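Long-range contacts in N-acylethanolamine-hydrolyzing acid amidase subunit beta (Caenorhabditis elegans, PDB 6DY3), which probably hydrolyses bioactive fatty acid amides such as N-palmitoylethanolamine to ethanolamine and free fatty acids, as the beta-subunit, probably carrying the nucleophile, of an autocatalytically cleaved alpha-beta heterodimer: residues B[22-27]-B[206-211]; B[29-34]-B[47-52]; B[81-86]-B[118-123]. All coordinates share one frame; numbering follows the deposited sequence.

Interactions 1 and 2 are neighbours, their centres 13 Å apart. Helix 24-28 is followed in the chain by strand 31-38, interaction 2 is nested in the chain loop that interaction 1 closes, and Leu27 and Phe211 pack on Phe49 and Leu47. Both also touch the same N-acetylglucosamine. Interaction 3 stands about 24 Å from either centre but reaches the same seven-stranded sheet as interaction 2. Chemistry follows place: interaction 2 is buried and built on backbone hydrogen bonds; interaction 1, partly buried, has a threonine and apolar groups inside and a water bridging its outer part; interaction 3, also largely buried, joins helix to loop through a leucine and bridging water.

Interaction 1: residues B[22-27]-B[206-211]; sequences DMTELL and NNLTVF. With NAG (2-acetamido-2-deoxy-beta-D-glucopyranose), chain I.
Thr24, in the first turn of helix 24-28, packs on Leu208 and Val210 where strand 209-215 begins; in this Ntn-hydrolase fold helix 24-28, which leads from the five-stranded sheet into the seven-stranded one, lies against strand 209-215 of the five-stranded sheet. Thr24 CG2 lies anti to the backbone N, while its hydroxyl stands beside that N (chi1 -44°). This splits the two branches between different neighbours. The methyl CG2 drops onto the backbone of the turn, 3.4 Å from Leu208 O and close to Asn207 O as well, whereas OG1 faces the leucine side chain, 3.4 Å from Leu208 CD2. The two side chains cross at about a right angle. The polar need of OG1 is met from just before the helix, by a hydrogen bond with Tyr21 O.

Val210 continues the apolar side. Its CG1 is anti to the backbone N (chi1 172°), leaving CG2 to touch both Thr24 CG2 at 4.0 Å and Leu27 CD2 at 4.3 Å, one methyl serving two residues a helical turn apart.

The strand enters through a type I turn, Asn206 to Thr209, stiffened by an Asx turn: Leu208 N donates to Asn206 OD1 at 2.9 Å, in the carbonyl plane and on a lone pair. Thr209 OG1 in turn accepts from Asn206 N and is also hydrogen-bonded to Asp20.

Beyond the threonine, Glu25 bends back at chi2 and carries its carboxylate toward the turn. There OE2 makes a salt bridge with Lys28 and shares a water with Asn207 O, the water lying 2.7 Å from Glu25 OE2. On the glycan side, N2 of the N-acetylglucosamine donates to Glu25 O at 2.8 Å.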
loop_
_atom_site.group_PDB
_atom_site.type_symbol
_atom_site.label_atom_id
_atom_site.label_comp_id
_atom_site.label_asym_id
_atom_site.label_seq_id
_atom_site.Cartn_x
_atom_site.Cartn_y
_atom_site.Cartn_z
ATOM N N ASP B 22 -11.394 0.692 -7.052
ATOM C CA ASP B 22 -12.696 0.769 -7.709
ATOM C C ASP B 22 -13.454 2.021 -7.294
ATOM O O ASP B 22 -14.173 2.618 -8.102
ATOM C CB ASP B 22 -13.519 -0.473 -7.383
ATOM C CG ASP B 22 -14.636 -0.692 -8.365
ATOM O OD1 ASP B 22 -15.770 -0.232 -8.095
ATOM O OD2 ASP B 22 -14.375 -1.315 -9.416
ATOM N N MET B 23 -13.302 2.432 -6.040
ATOM C CA MET B 23 -13.959 3.625 -5.511
ATOM C C MET B 23 -13.073 4.848 -5.756
ATOM O O MET B 23 -12.666 5.566 -4.845
ATOM C CB MET B 23 -14.253 3.424 -4.030
ATOM C CG MET B 23 -15.315 4.305 -3.447
ATOM S SD MET B 23 -15.520 3.885 -1.703
ATOM C CE MET B 23 -14.110 4.716 -0.974
ATOM N N THR B 24 -12.818 5.090 -7.043
ATOM C CA THR B 24 -11.682 5.907 -7.461
ATOM C C THR B 24 -11.813 7.355 -6.990
ATOM O O THR B 24 -10.954 7.867 -6.263
ATOM C CB THR B 24 -11.557 5.853 -8.985
ATOM O OG1 THR B 24 -11.732 4.502 -9.437
ATOM C CG2 THR B 24 -10.199 6.351 -9.419
ATOM N N GLU B 25 -12.878 8.040 -7.415
ATOM C CA GLU B 25 -12.945 9.489 -7.239
ATOM C C GLU B 25 -13.128 9.876 -5.772
ATOM O O GLU B 25 -12.613 10.909 -5.333
ATOM C CB GLU B 25 -14.076 10.056 -8.097
ATOM C CG GLU B 25 -13.908 9.781 -9.588
ATOM C CD GLU B 25 -12.619 10.347 -10.167
ATOM O OE1 GLU B 25 -12.379 11.565 -10.029
ATOM O OE2 GLU B 25 -11.840 9.569 -10.763
ATOM N N LEU B 26 -13.871 9.082 -5.001
ATOM C CA LEU B 26 -14.034 9.410 -3.585
ATOM C C LEU B 26 -12.713 9.304 -2.838
ATOM O O LEU B 26 -12.448 10.095 -1.923
ATOM C CB LEU B 26 -15.081 8.505 -2.941
ATOM C CG LEU B 26 -16.540 8.744 -3.331
ATOM C CD1 LEU B 26 -17.454 7.782 -2.581
ATOM C CD2 LEU B 26 -16.959 10.185 -3.065
ATOM N N LEU B 27 -11.867 8.345 -3.213
ATOM C CA LEU B 27 -10.620 8.140 -2.487
ATOM C C LEU B 27 -9.606 9.232 -2.781
ATOM O O LEU B 27 -8.755 9.520 -1.934
ATOM C CB LEU B 27 -10.022 6.776 -2.830
ATOM C CG LEU B 27 -9.218 6.154 -1.684
ATOM C CD1 LEU B 27 -10.164 5.647 -0.595
ATOM C CD2 LEU B 27 -8.291 5.044 -2.170
ATOM N N ASN B 206 -4.947 4.214 -15.721
ATOM C CA ASN B 206 -6.253 3.855 -16.259
ATOM C C ASN B 206 -7.336 4.574 -15.459
ATOM O O ASN B 206 -7.049 5.387 -14.578
ATOM C CB ASN B 206 -6.446 2.339 -16.242
ATOM C CG ASN B 206 -6.248 1.756 -14.876
ATOM O OD1 ASN B 206 -7.097 1.926 -14.000
ATOM N ND2 ASN B 206 -5.122 1.065 -14.673
ATOM N N ASN B 207 -8.595 4.275 -15.787
ATOM C CA ASN B 207 -9.718 4.987 -15.178
ATOM C C ASN B 207 -9.787 4.776 -13.668
ATOM O O ASN B 207 -10.345 5.617 -12.953
ATOM C CB ASN B 207 -11.031 4.543 -15.823
ATOM C CG ASN B 207 -11.174 5.030 -17.249
ATOM O OD1 ASN B 207 -10.677 6.100 -17.602
ATOM N ND2 ASN B 207 -11.858 4.245 -18.081
ATOM N N LEU B 208 -9.262 3.661 -13.166
ATOM C CA LEU B 208 -9.325 3.368 -11.739
ATOM C C LEU B 208 -8.100 3.841 -10.974
ATOM O O LEU B 208 -8.075 3.720 -9.746
ATOM C CB LEU B 208 -9.509 1.862 -11.520
ATOM C CG LEU B 208 -10.741 1.261 -12.195
ATOM C CD1 LEU B 208 -10.853 -0.201 -11.854
ATOM C CD2 LEU B 208 -12.007 1.999 -11.794
ATOM N N THR B 209 -7.095 4.388 -11.650
ATOM C CA THR B 209 -5.870 4.784 -10.970
ATOM C C THR B 209 -6.139 5.989 -10.074
ATOM O O THR B 209 -6.580 7.040 -10.550
ATOM C CB THR B 209 -4.775 5.094 -11.986
ATOM O OG1 THR B 209 -4.635 3.997 -12.896
ATOM C CG2 THR B 209 -3.450 5.326 -11.279
ATOM N N VAL B 210 -5.889 5.824 -8.772
ATOM C CA VAL B 210 -6.066 6.920 -7.822
ATOM C C VAL B 210 -4.844 7.826 -7.816
ATOM O O VAL B 210 -4.948 9.043 -8.011
ATOM C CB VAL B 210 -6.363 6.371 -6.413
ATOM C CG1 VAL B 210 -6.366 7.500 -5.375
ATOM C CG2 VAL B 210 -7.689 5.650 -6.407
ATOM N N PHE B 211 -3.669 7.249 -7.571
ATOM C CA PHE B 211 -2.439 8.022 -7.566
ATOM C C PHE B 211 -1.311 7.225 -8.198
ATOM O O PHE B 211 -1.363 5.999 -8.309
ATOM C CB PHE B 211 -2.027 8.460 -6.151
ATOM C CG PHE B 211 -1.687 7.324 -5.217
ATOM C CD1 PHE B 211 -0.480 6.654 -5.319
ATOM C CD2 PHE B 211 -2.549 6.979 -4.193
ATOM C CE1 PHE B 211 -0.167 5.632 -4.455
ATOM C CE2 PHE B 211 -2.233 5.961 -3.318
ATOM C CZ PHE B 211 -1.043 5.290 -3.446
HETATM C C1 NAG I . -14.253 14.879 -4.351
HETATM C C2 NAG I . -14.777 13.897 -5.420
HETATM C C3 NAG I . -15.801 14.577 -6.338
HETATM C C4 NAG I . -16.854 15.332 -5.534
HETATM C C5 NAG I . -16.177 16.261 -4.535
HETATM C C6 NAG I . -17.134 16.993 -3.619
HETATM C C7 NAG I . -12.794 14.127 -6.844
HETATM C C8 NAG I . -11.738 13.408 -7.622
HETATM N N2 NAG I . -13.681 13.356 -6.206
HETATM O O3 NAG I . -16.431 13.580 -7.135
HETATM O O4 NAG I . -17.686 16.095 -6.404
HETATM O O5 NAG I . -15.334 15.480 -3.685
HETATM O O6 NAG I . -18.475 16.535 -3.750
HETATM O O7 NAG I . -12.855 15.351 -6.809
HETATM O O HOH W 1 -11.734 7.930 -12.905
#

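Interaction 2: residues B[29-34]-B[47-52]. With NAG (2-acetamido-2-deoxy-beta-D-glucopyranose), chain I.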
loop_
_atom_site.group_PDB
_atom_site.type_symbol
_atom_site.label_atom_id
_atom_site.label_comp_id
_atom_site.label_asym_id
_atom_site.label_seq_id
_atom_site.Cartn_x
_atom_site.Cartn_y
_atom_site.Cartn_z
ATOM N N ASN B 29 -9.974 12.387 -2.897
ATOM C CA ASN B 29 -10.163 13.521 -2.001
ATOM C C ASN B 29 -9.551 13.316 -0.624
ATOM O O ASN B 29 -9.463 14.285 0.136
ATOM C CB ASN B 29 -11.652 13.811 -1.840
ATOM C CG ASN B 29 -12.256 14.520 -3.039
ATOM O OD1 ASN B 29 -11.595 15.292 -3.728
ATOM N ND2 ASN B 29 -13.525 14.255 -3.285
ATOM N N ILE B 30 -9.132 12.100 -0.274
ATOM C CA ILE B 30 -8.624 11.846 1.071
ATOM C C ILE B 30 -7.254 11.181 1.017
ATOM O O ILE B 30 -6.773 10.647 2.023
ATOM C CB ILE B 30 -9.622 11.000 1.887
ATOM C CG1 ILE B 30 -9.865 9.645 1.218
ATOM C CG2 ILE B 30 -10.935 11.758 2.041
ATOM C CD1 ILE B 30 -10.612 8.661 2.088
ATOM N N THR B 31 -6.608 11.221 -0.145
ATOM C CA THR B 31 -5.254 10.698 -0.268
ATOM C C THR B 31 -4.266 11.698 0.323
ATOM O O THR B 31 -4.278 12.881 -0.031
ATOM C CB THR B 31 -4.913 10.417 -1.734
ATOM O OG1 THR B 31 -5.819 9.442 -2.262
ATOM C CG2 THR B 31 -3.489 9.883 -1.869
ATOM N N ILE B 32 -3.406 11.218 1.221
ATOM C CA ILE B 32 -2.474 12.078 1.942
ATOM C C ILE B 32 -1.102 11.417 2.000
ATOM O O ILE B 32 -0.971 10.193 1.904
ATOM C CB ILE B 32 -2.990 12.394 3.368
ATOM C CG1 ILE B 32 -3.167 11.099 4.166
ATOM C CG2 ILE B 32 -4.296 13.182 3.304
ATOM C CD1 ILE B 32 -3.501 11.310 5.625
ATOM N N HIS B 33 -0.073 12.245 2.129
ATOM C CA HIS B 33 1.279 11.790 2.410
ATOM C C HIS B 33 1.602 12.111 3.863
ATOM O O HIS B 33 1.265 13.190 4.358
ATOM C CB HIS B 33 2.296 12.453 1.473
ATOM C CG HIS B 33 3.715 12.077 1.764
ATOM N ND1 HIS B 33 4.452 12.685 2.753
ATOM C CD2 HIS B 33 4.530 11.153 1.200
ATOM C CE1 HIS B 33 5.662 12.155 2.791
ATOM N NE2 HIS B 33 5.735 11.221 1.860
ATOM N N VAL B 34 2.236 11.167 4.550
ATOM C CA VAL B 34 2.447 11.257 5.989
ATOM C C VAL B 34 3.915 11.012 6.303
ATOM O O VAL B 34 4.537 10.097 5.752
ATOM C CB VAL B 34 1.559 10.254 6.751
ATOM C CG1 VAL B 34 1.980 10.169 8.207
ATOM C CG2 VAL B 34 0.093 10.660 6.638
ATOM N N LEU B 47 2.060 6.730 2.167
ATOM C CA LEU B 47 0.807 7.219 1.621
ATOM C C LEU B 47 -0.331 6.466 2.296
ATOM O O LEU B 47 -0.205 5.280 2.618
ATOM C CB LEU B 47 0.758 7.024 0.107
ATOM C CG LEU B 47 1.666 7.938 -0.725
ATOM C CD1 LEU B 47 1.795 7.420 -2.154
ATOM C CD2 LEU B 47 1.136 9.360 -0.731
ATOM N N THR B 48 -1.410 7.174 2.586
ATOM C CA THR B 48 -2.578 6.531 3.162
ATOM C C THR B 48 -3.777 7.426 2.885
ATOM O O THR B 48 -3.699 8.373 2.093
ATOM C CB THR B 48 -2.380 6.248 4.658
ATOM O OG1 THR B 48 -3.486 5.478 5.146
ATOM C CG2 THR B 48 -2.263 7.548 5.460
ATOM N N PHE B 49 -4.885 7.144 3.558
ATOM C CA PHE B 49 -6.122 7.868 3.330
ATOM C C PHE B 49 -6.763 8.180 4.671
ATOM O O PHE B 49 -6.591 7.442 5.642
ATOM C CB PHE B 49 -7.062 7.052 2.442
ATOM C CG PHE B 49 -6.348 6.309 1.345
ATOM C CD1 PHE B 49 -5.805 5.054 1.578
ATOM C CD2 PHE B 49 -6.203 6.872 0.088
ATOM C CE1 PHE B 49 -5.142 4.370 0.580
ATOM C CE2 PHE B 49 -5.539 6.188 -0.920
ATOM C CZ PHE B 49 -5.008 4.935 -0.671
ATOM N N ALA B 50 -7.491 9.291 4.723
ATOM C CA ALA B 50 -8.185 9.660 5.948
ATOM C C ALA B 50 -9.048 8.501 6.422
ATOM O O ALA B 50 -9.803 7.922 5.640
ATOM C CB ALA B 50 -9.041 10.904 5.709
ATOM N N LEU B 51 -8.926 8.177 7.715
ATOM C CA LEU B 51 -9.588 7.049 8.377
ATOM C C LEU B 51 -8.709 5.804 8.419
ATOM O O LEU B 51 -8.952 4.905 9.231
ATOM C CB LEU B 51 -10.929 6.682 7.728
ATOM C CG LEU B 51 -12.045 7.725 7.807
ATOM C CD1 LEU B 51 -13.270 7.236 7.046
ATOM C CD2 LEU B 51 -12.406 8.046 9.253
ATOM N N TYR B 52 -7.687 5.741 7.573
ATOM C CA TYR B 52 -6.774 4.605 7.523
ATOM C C TYR B 52 -5.434 5.009 8.125
ATOM O O TYR B 52 -4.757 5.894 7.593
ATOM C CB TYR B 52 -6.585 4.124 6.086
ATOM C CG TYR B 52 -7.851 3.601 5.443
ATOM C CD1 TYR B 52 -8.729 4.459 4.801
ATOM C CD2 TYR B 52 -8.167 2.253 5.479
ATOM C CE1 TYR B 52 -9.883 3.993 4.219
ATOM C CE2 TYR B 52 -9.317 1.780 4.898
ATOM C CZ TYR B 52 -10.173 2.651 4.270
ATOM O OH TYR B 52 -11.331 2.182 3.687
HETATM C C1 NAG I . -14.253 14.879 -4.351
HETATM C C2 NAG I . -14.777 13.897 -5.420
HETATM C C3 NAG I . -15.801 14.577 -6.338
HETATM C C4 NAG I . -16.854 15.332 -5.534
HETATM C C5 NAG I . -16.177 16.261 -4.535
HETATM C C6 NAG I . -17.134 16.993 -3.619
HETATM C C7 NAG I . -12.794 14.127 -6.844
HETATM C C8 NAG I . -11.738 13.408 -7.622
HETATM N N2 NAG I . -13.681 13.356 -6.206
HETATM O O3 NAG I . -16.431 13.580 -7.135
HETATM O O4 NAG I . -17.686 16.095 -6.404
HETATM O O5 NAG I . -15.334 15.480 -3.685
HETATM O O6 NAG I . -18.475 16.535 -3.750
HETATM O O7 NAG I . -12.855 15.351 -6.809
#
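Ile32 and Thr48 face each other as an antiparallel hydrogen-bonded pair, with the non-hydrogen-bonded pairs Thr31-Phe49 and His33-Leu47 before and after it. The short strand axes approach to 4.8 Å and run antiparallel with a marked twist, their directions at 135°. Ile32 N donates to Thr48 O at 3.0 Å, and Thr48 N returns the bond to Ile32 O; both are nearly straight, with the donors tilted about 20° from the carbonyl planes. Past the end of this ladder Ala50 N reaches Ile30 O at 3.1 Å, this time in the carbonyl plane and on a lone pair. Ala50 already belongs to a type II turn from Phe49 to Tyr52, closed by a bond from Tyr52 N to Phe49 O. Before the strand starts, Ile30 crosses Phe49 at about a right angle, its CD1 3.9 Å from Phe49 CB.

Thr31 and Phe49 lie side by side, pointing the same way, and Thr31 OG1 sits at the edge of the phenylalanine ring, 3.5 Å from Phe49 CD2; the hydroxyl is hydrogen-bonded to Leu27 O. On this face Leu47 CD2 also meets His33 CB at 4.0 Å.

These strands form the beta hairpin 31-38/41-49 at one margin of the seven-stranded sheet within the beta-subunit. Residues Ile32 to Val34 pair in parallel with a strand of the alpha-subunit, so the sheet continues across the heterodimer interface.

On the other face Ile32 CG1 is set between the backbone N and carbonyl carbon (chi1 60°), which lays it alongside Thr48 CG2 at 3.9 Å. Val34 CG2 comes to the same methyl. At the start of the segment Asn29 ND2 is covalently bound to C1 of the N-acetylglucosamine.

Interaction 3: residues B[81-86]-B[118-123]; sequences LMEFYT and LFSPSY
Leu118 CG stands beside the backbone N (chi1 -81°), holding the isobutyl fork against helix 76-89, and Tyr85 CG, anti to its N (chi1 174°), directs the ring toward it. Leu118 CD1 touches Tyr85 CE2 at an oblique approach, while Leu118 CD2 lies 3.9 Å from Thr86 CG2 and near Met82 CE, whose chain bends at chi2 to get there. All three helix side chains cross the leucine at about a right angle.

Further along, the polar link is made by a water that donates to Thr86 O at 2.7 Å and accepts from Ser120 N at 2.9 Å. Another water, modelled between Glu83 and Ser120 OG, lies too close to both for its bonds to be certain; Ser120 OG is also hydrogen-bonded to Lys87. Glu83 OE1 sits against the proline ring, 3.8 Å from Pro121 CD, with Trp142 touching both residues.

No direct hydrogen bond spans the two segments: apolar contacts and water join helix 76-89 to the connection that enters strand 122-127, an inner strand of the seven-stranded antiparallel sheet of this Ntn-hydrolase fold.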
loop_
_atom_site.group_PDB
_atom_site.type_symbol
_atom_site.label_atom_id
_atom_site.label_comp_id
_atom_site.label_asym_id
_atom_site.label_seq_id
_atom_site.Cartn_x
_atom_site.Cartn_y
_atom_site.Cartn_z
ATOM N N LEU B 81 -14.088 -17.239 3.360
ATOM C CA LEU B 81 -13.943 -17.367 4.805
ATOM C C LEU B 81 -12.478 -17.370 5.202
ATOM O O LEU B 81 -12.091 -16.725 6.187
ATOM C CB LEU B 81 -14.609 -18.646 5.298
ATOM C CG LEU B 81 -16.134 -18.660 5.294
ATOM C CD1 LEU B 81 -16.592 -19.921 5.983
ATOM C CD2 LEU B 81 -16.736 -17.435 5.954
ATOM N N MET B 82 -11.649 -18.107 4.460
ATOM C CA MET B 82 -10.222 -18.136 4.748
ATOM C C MET B 82 -9.564 -16.790 4.450
ATOM O O MET B 82 -8.606 -16.411 5.133
ATOM C CB MET B 82 -9.554 -19.255 3.933
ATOM C CG MET B 82 -8.143 -19.596 4.345
ATOM S SD MET B 82 -8.025 -20.086 6.075
ATOM C CE MET B 82 -6.250 -20.307 6.247
ATOM N N GLU B 83 -10.053 -16.055 3.448
ATOM C CA GLU B 83 -9.535 -14.715 3.182
ATOM C C GLU B 83 -9.825 -13.782 4.351
ATOM O O GLU B 83 -8.932 -13.089 4.848
ATOM C CB GLU B 83 -10.144 -14.152 1.890
ATOM C CG GLU B 83 -9.803 -14.934 0.614
ATOM C CD GLU B 83 -8.497 -14.498 -0.047
ATOM O OE1 GLU B 83 -7.813 -13.595 0.487
ATOM O OE2 GLU B 83 -8.153 -15.061 -1.112
ATOM N N PHE B 84 -11.083 -13.746 4.795
ATOM C CA PHE B 84 -11.439 -12.918 5.943
ATOM C C PHE B 84 -10.699 -13.361 7.196
ATOM O O PHE B 84 -10.331 -12.529 8.033
ATOM C CB PHE B 84 -12.948 -12.969 6.174
ATOM C CG PHE B 84 -13.725 -11.990 5.340
ATOM C CD1 PHE B 84 -14.723 -11.212 5.913
ATOM C CD2 PHE B 84 -13.463 -11.848 3.986
ATOM C CE1 PHE B 84 -15.447 -10.310 5.150
ATOM C CE2 PHE B 84 -14.182 -10.943 3.214
ATOM C CZ PHE B 84 -15.175 -10.173 3.797
ATOM N N TYR B 85 -10.475 -14.667 7.349
ATOM C CA TYR B 85 -9.821 -15.176 8.549
ATOM C C TYR B 85 -8.398 -14.640 8.673
ATOM O O TYR B 85 -7.996 -14.156 9.736
ATOM C CB TYR B 85 -9.822 -16.703 8.532
ATOM C CG TYR B 85 -9.039 -17.340 9.659
ATOM C CD1 TYR B 85 -9.524 -17.328 10.961
ATOM C CD2 TYR B 85 -7.823 -17.968 9.420
ATOM C CE1 TYR B 85 -8.818 -17.915 11.996
ATOM C CE2 TYR B 85 -7.108 -18.559 10.448
ATOM C CZ TYR B 85 -7.610 -18.530 11.734
ATOM O OH TYR B 85 -6.904 -19.117 12.763
ATOM N N THR B 86 -7.617 -14.720 7.593
ATOM C CA THR B 86 -6.234 -14.265 7.662
ATOM C C THR B 86 -6.150 -12.746 7.763
ATOM O O THR B 86 -5.240 -12.219 8.411
ATOM C CB THR B 86 -5.459 -14.750 6.439
ATOM O OG1 THR B 86 -5.994 -14.136 5.263
ATOM C CG2 THR B 86 -5.571 -16.258 6.299
ATOM N N LEU B 118 0.474 -16.991 8.993
ATOM C CA LEU B 118 -0.740 -16.588 8.294
ATOM C C LEU B 118 -0.619 -15.146 7.824
ATOM O O LEU B 118 -0.370 -14.235 8.619
ATOM C CB LEU B 118 -1.964 -16.757 9.197
ATOM C CG LEU B 118 -2.558 -18.164 9.312
ATOM C CD1 LEU B 118 -3.704 -18.153 10.300
ATOM C CD2 LEU B 118 -3.030 -18.705 7.965
ATOM N N PHE B 119 -0.789 -14.942 6.521
ATOM C CA PHE B 119 -0.768 -13.604 5.958
ATOM C C PHE B 119 -1.642 -13.591 4.717
ATOM O O PHE B 119 -1.645 -14.550 3.939
ATOM C CB PHE B 119 0.653 -13.156 5.618
ATOM C CG PHE B 119 0.792 -11.676 5.479
ATOM C CD1 PHE B 119 0.992 -10.881 6.597
ATOM C CD2 PHE B 119 0.711 -11.073 4.233
ATOM C CE1 PHE B 119 1.114 -9.509 6.473
ATOM C CE2 PHE B 119 0.831 -9.697 4.096
ATOM C CZ PHE B 119 1.033 -8.913 5.213
ATOM N N SER B 120 -2.393 -12.514 4.550
ATOM C CA SER B 120 -3.320 -12.424 3.439
ATOM C C SER B 120 -2.545 -12.520 2.125
ATOM O O SER B 120 -1.484 -11.890 1.991
ATOM C CB SER B 120 -4.098 -11.113 3.508
ATOM O OG SER B 120 -5.156 -11.089 2.565
ATOM N N PRO B 121 -3.011 -13.307 1.153
ATOM C CA PRO B 121 -2.280 -13.404 -0.117
ATOM C C PRO B 121 -2.110 -12.031 -0.747
ATOM O O PRO B 121 -3.043 -11.228 -0.800
ATOM C CB PRO B 121 -3.162 -14.325 -0.966
ATOM C CG PRO B 121 -3.925 -15.124 0.018
ATOM C CD PRO B 121 -4.176 -14.204 1.174
ATOM N N SER B 122 -0.899 -11.757 -1.210
ATOM C CA SER B 122 -0.561 -10.430 -1.697
ATOM C C SER B 122 0.832 -10.494 -2.308
ATOM O O SER B 122 1.524 -11.512 -2.224
ATOM C CB SER B 122 -0.624 -9.397 -0.569
ATOM O OG SER B 122 0.180 -9.809 0.521
ATOM N N TYR B 123 1.228 -9.391 -2.930
ATOM C CA TYR B 123 2.591 -9.194 -3.398
ATOM C C TYR B 123 3.180 -8.021 -2.635
ATOM O O TYR B 123 2.639 -6.912 -2.687
ATOM C CB TYR B 123 2.635 -8.914 -4.896
ATOM C CG TYR B 123 2.191 -10.062 -5.770
ATOM C CD1 TYR B 123 2.972 -11.205 -5.900
ATOM C CD2 TYR B 123 1.006 -9.990 -6.496
ATOM C CE1 TYR B 123 2.576 -12.248 -6.712
ATOM C CE2 TYR B 123 0.606 -11.029 -7.312
ATOM C CZ TYR B 123 1.394 -12.153 -7.416
ATOM O OH TYR B 123 0.995 -13.187 -8.230
HETATM O O HOH W 2 -6.870 -12.839 2.595
HETATM O O HOH W 3 -3.120 -11.143 7.041
#